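Local structure of CysQ, sulfite synthesis pathway protein (Bacteroides thetaiotaomicron VPI-5482, 3B8B) at residues Leu60-Ala63 with Asp64-His68; Gly109-Glu112 with Phe113-Asn117. The protein probably hydrolyses adenosine 3',5'-bisphosphate to AMP and phosphate with the help of magnesium, as a member of the inositol monophosphatase superfamily. All coordinates share one frame; numbering follows the deposited sequence.

Contact 1: residues Leu60-Ala63 with Asp64-His68; sequences LTIA and DRKAH. With SO4 (sulfate ion), chain D.
With chi1 at -63°, I62 places CG2 anti to its backbone N, and this methyl meets the chains of R65 and K66 one turn further on. In one of two modelled conformers, the R65 chain bends at chi3 and NH1 comes to 4.0 Å from I62 CG2. The I62 and K66 side chains run alongside each other in the same direction. K66 CG also rests against I62 O, the carbonyl that accepts the bond from K66 N. Regular i to i+4 bonds continue along helix 59-75: D64 N to L60 O and K66 N to I62 O are both 2.9 Å.

T61 O has two donors. R65 N gives the helical bond at 3.0 Å, and water 1 donates at 2.7 Å. In one of two modelled conformers of D64, the same water donates to OD2 of that residue at 3.1 Å. It then links the carboxylate back to the previous turn.

At the far end H68 is held by both ring nitrogens. ND1 is hydrogen-bonded to S84 OG. NE2 donates at the ring edge, in plane, to sulfate O4, 2.9 Å away and almost straight at 176°. These two bonds should fix the ring's rotation. The sulfate, which K88 N also binds, probably comes from the crystallisation liquor.

In that same conformer D64 comes close to the carboxylates of E86 and E85, the latter a predicted magnesium ligand. This gathering of acidic groups beside the helix is consistent with a site that receives metal cations.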
# COMPACT_ATOMS: atom_id res chain seq x y z
N LEU A 60 -6.96 12.21 -13.47
CA LEU A 60 -6.00 11.26 -12.94
C LEU A 60 -4.58 11.86 -12.94
O LEU A 60 -3.87 11.80 -11.95
CB LEU A 60 -6.00 9.95 -13.73
CG LEU A 60 -4.97 8.92 -13.24
CD1 LEU A 60 -5.25 8.40 -11.79
CD2 LEU A 60 -4.86 7.76 -14.22
N THR A 61 -4.19 12.42 -14.08
CA THR A 61 -2.86 12.98 -14.22
C THR A 61 -2.61 14.08 -13.21
O THR A 61 -1.57 14.10 -12.53
CB THR A 61 -2.65 13.46 -15.68
OG1 THR A 61 -2.72 12.31 -16.53
CG2 THR A 61 -1.30 14.16 -15.84
N ILE A 62 -3.60 14.97 -13.06
CA ILE A 62 -3.50 16.09 -12.15
C ILE A 62 -3.46 15.60 -10.70
O ILE A 62 -2.62 16.02 -9.91
CB ILE A 62 -4.66 17.09 -12.36
CG1 ILE A 62 -4.60 17.70 -13.78
CG2 ILE A 62 -4.61 18.21 -11.35
CD1 ILE A 62 -5.86 18.47 -14.14
N ALA A 63 -4.35 14.67 -10.34
CA ALA A 63 -4.36 14.13 -8.99
C ALA A 63 -3.04 13.45 -8.63
O ALA A 63 -2.54 13.63 -7.51
CB ALA A 63 -5.53 13.12 -8.82
N ASP A 64 -2.51 12.64 -9.55
CA ASP A 64 -1.25 11.94 -9.29
C ASP A 64 -0.13 12.96 -9.06
O ASP A 64 0.70 12.81 -8.13
CB ASP A 64 -0.94 10.99 -10.45
CG ASP A 64 0.39 10.27 -10.28
OD1 ASP A 64 0.46 9.29 -9.53
OD2 ASP A 64 1.36 10.71 -10.92
N ARG A 65 -0.10 13.99 -9.90
CA ARG A 65 0.94 15.03 -9.76
C ARG A 65 0.80 15.78 -8.44
O ARG A 65 1.80 15.98 -7.73
CB ARG A 65 0.94 16.05 -10.91
CG ARG A 65 2.04 17.12 -10.72
CD ARG A 65 2.04 18.23 -11.77
NE ARG A 65 0.71 18.78 -12.05
CZ ARG A 65 0.11 19.76 -11.37
NH1 ARG A 65 -1.09 20.15 -11.77
NH2 ARG A 65 0.69 20.34 -10.32
N LYS A 66 -0.41 16.21 -8.10
CA LYS A 66 -0.60 16.99 -6.87
C LYS A 66 -0.30 16.13 -5.62
O LYS A 66 0.24 16.62 -4.62
CB LYS A 66 -2.00 17.61 -6.80
CG LYS A 66 -2.22 18.65 -7.90
CD LYS A 66 -3.27 19.68 -7.53
CE LYS A 66 -3.23 20.92 -8.46
NZ LYS A 66 -2.07 21.87 -8.26
N ALA A 67 -0.67 14.85 -5.69
CA ALA A 67 -0.37 13.90 -4.61
C ALA A 67 1.13 13.75 -4.44
O ALA A 67 1.65 13.79 -3.32
CB ALA A 67 -1.03 12.53 -4.89
N HIS A 68 1.83 13.55 -5.55
CA HIS A 68 3.29 13.43 -5.53
C HIS A 68 3.92 14.66 -4.89
O HIS A 68 4.78 14.56 -4.03
CB HIS A 68 3.85 13.22 -6.93
CG HIS A 68 5.33 13.27 -6.98
ND1 HIS A 68 6.13 12.18 -6.73
CD2 HIS A 68 6.17 14.30 -7.19
CE1 HIS A 68 7.40 12.54 -6.80
NE2 HIS A 68 7.45 13.82 -7.10
S SO4 D . 10.44 15.18 -8.70
O1 SO4 D . 11.58 16.08 -8.93
O2 SO4 D . 9.46 15.42 -9.76
O3 SO4 D . 10.90 13.79 -8.75
O4 SO4 D . 9.85 15.46 -7.39
O HOH W 1 0.66 12.73 -13.15

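Contact 2: residues Gly109-Glu112 with Phe113-Asn117; sequences GTKE and FIKRN. With SO4 (sulfate ion), chain F.
The Asp-Gly-Thr end of the family's metal-binding motif opens helix 110-114, with G109 as N-cap and its O taking the bond from F113 N at 3.0 Å. G109 has phi 105°, a conformation that suits glycine. G109 and T110 are predicted to contact substrate. Next along, I114 N bonds to T110 O at 2.9 Å.

K111 and K115 lie side by side, with K115 CD 3.9 Å from K111 CB. Both chains are extended beyond CG and reach one sulfate. K111 NZ comes to 2.5 Å from its O3, shorter than usual, so the exact length is doubtful. K115 NZ, in one of two modelled conformers, bonds to O1 at 2.8 Å. H197 N also binds this anion. The negative charge of the sulfate probably offsets the positive charges of the two lysines.

The helix ends in a Schellman motif. R116 takes a positive phi of 58°, R116 N bonds to F113 O, and N117 N bonds weakly to E112 O at 3.0 Å. The E112 side chain bends at chi2 (-72°) and crosses that of N117 at about a right angle, bringing OE1 to 3.3 Å from N117 CB. OE1 accepts from E119 N, and OE2 forms a salt bridge with R195. OE2 also takes a weak bond from water 2, which accepts from N117 ND2. The F113 ring packs among Y42, F49 and F120, while R116 makes cation-pi contacts with Y42 and F49.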
# COMPACT_ATOMS: atom_id res chain seq x y z
N GLY A 109 -4.23 2.53 -8.40
CA GLY A 109 -5.61 2.13 -8.71
C GLY A 109 -6.22 3.03 -9.73
O GLY A 109 -7.20 3.75 -9.50
N THR A 110 -5.58 3.05 -10.90
CA THR A 110 -5.99 3.88 -11.99
C THR A 110 -7.46 3.72 -12.37
O THR A 110 -8.20 4.71 -12.44
CB THR A 110 -5.05 3.57 -13.23
OG1 THR A 110 -3.75 4.04 -12.89
CG2 THR A 110 -5.56 4.23 -14.46
N LYS A 111 -7.87 2.48 -12.58
CA LYS A 111 -9.23 2.16 -12.93
C LYS A 111 -10.19 2.54 -11.79
O LYS A 111 -11.25 3.12 -12.01
CB LYS A 111 -9.33 0.69 -13.31
CG LYS A 111 -8.56 0.36 -14.63
CD LYS A 111 -8.50 -1.15 -14.91
CE LYS A 111 -7.78 -1.48 -16.24
NZ LYS A 111 -7.59 -2.97 -16.33
N GLU A 112 -9.78 2.27 -10.55
CA GLU A 112 -10.62 2.63 -9.38
C GLU A 112 -10.91 4.11 -9.36
O GLU A 112 -12.00 4.57 -9.02
CB GLU A 112 -9.93 2.22 -8.06
CG GLU A 112 -9.87 0.72 -7.81
CD GLU A 112 -11.21 0.10 -7.47
OE1 GLU A 112 -12.06 0.80 -6.87
OE2 GLU A 112 -11.42 -1.11 -7.80
N PHE A 113 -9.91 4.92 -9.75
CA PHE A 113 -10.07 6.34 -9.77
C PHE A 113 -10.90 6.82 -10.98
O PHE A 113 -11.90 7.52 -10.83
CB PHE A 113 -8.68 7.02 -9.78
CG PHE A 113 -8.74 8.49 -9.70
CD1 PHE A 113 -8.74 9.13 -8.47
CD2 PHE A 113 -8.81 9.27 -10.86
CE1 PHE A 113 -8.80 10.49 -8.39
CE2 PHE A 113 -8.89 10.64 -10.78
CZ PHE A 113 -8.88 11.26 -9.54
N ILE A 114 -10.45 6.44 -12.18
CA ILE A 114 -11.10 6.98 -13.37
C ILE A 114 -12.52 6.44 -13.57
O ILE A 114 -13.37 7.19 -14.04
CB ILE A 114 -10.24 6.85 -14.67
CG1 ILE A 114 -10.10 5.39 -15.09
CG2 ILE A 114 -8.90 7.55 -14.45
CD1 ILE A 114 -9.28 5.19 -16.34
N LYS A 115 -12.77 5.19 -13.19
CA LYS A 115 -14.12 4.62 -13.25
C LYS A 115 -14.94 4.92 -11.99
O LYS A 115 -16.10 4.52 -11.90
CB LYS A 115 -14.04 3.13 -13.48
CG LYS A 115 -13.29 2.77 -14.76
CD LYS A 115 -12.88 1.33 -14.75
CE LYS A 115 -12.18 0.95 -16.05
NZ LYS A 115 -12.27 -0.51 -16.34
N ARG A 116 -14.35 5.63 -11.03
CA ARG A 116 -15.06 6.08 -9.83
C ARG A 116 -15.65 4.90 -9.02
O ARG A 116 -16.74 5.00 -8.49
CB ARG A 116 -16.12 7.11 -10.19
CG ARG A 116 -15.48 8.33 -10.92
CD ARG A 116 -16.46 9.43 -11.19
NE ARG A 116 -17.06 10.00 -9.99
CZ ARG A 116 -16.42 10.76 -9.12
NH1 ARG A 116 -15.13 11.05 -9.30
NH2 ARG A 116 -17.06 11.24 -8.07
N ASN A 117 -14.88 3.83 -8.93
CA ASN A 117 -15.17 2.73 -8.01
C ASN A 117 -14.63 2.93 -6.59
O ASN A 117 -15.06 2.25 -5.66
CB ASN A 117 -14.73 1.42 -8.63
CG ASN A 117 -15.53 1.08 -9.88
OD1 ASN A 117 -16.75 1.32 -9.91
ND2 ASN A 117 -14.87 0.53 -10.91
S SO4 F . -10.80 -4.31 -16.60
O1 SO4 F . -10.91 -2.87 -16.87
O2 SO4 F . -11.06 -5.07 -17.82
O3 SO4 F . -9.46 -4.62 -16.14
O4 SO4 F . -11.80 -4.69 -15.59
O HOH W 2 -12.27 -0.73 -10.47

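Overall arrangement
Contact 1 comes first along the chain, in helix 59-75. Contact 2 follows, centred on the short helix 110-114 and the turn after it. Strands 82-84 and 100-108 of the six-stranded mixed sheet come between them. Their centres are 13 Å apart, and they touch directly. L60 CD2 packs 3.6 Å from T110 CG2, and A63 CB lies 3.9 Å from F113 CZ. L60 also meets I114. The predicted magnesium ligands E85, D105 and D108 belong to the chain between the two contacts. The two helices thus pack together beside the predicted metal and substrate site.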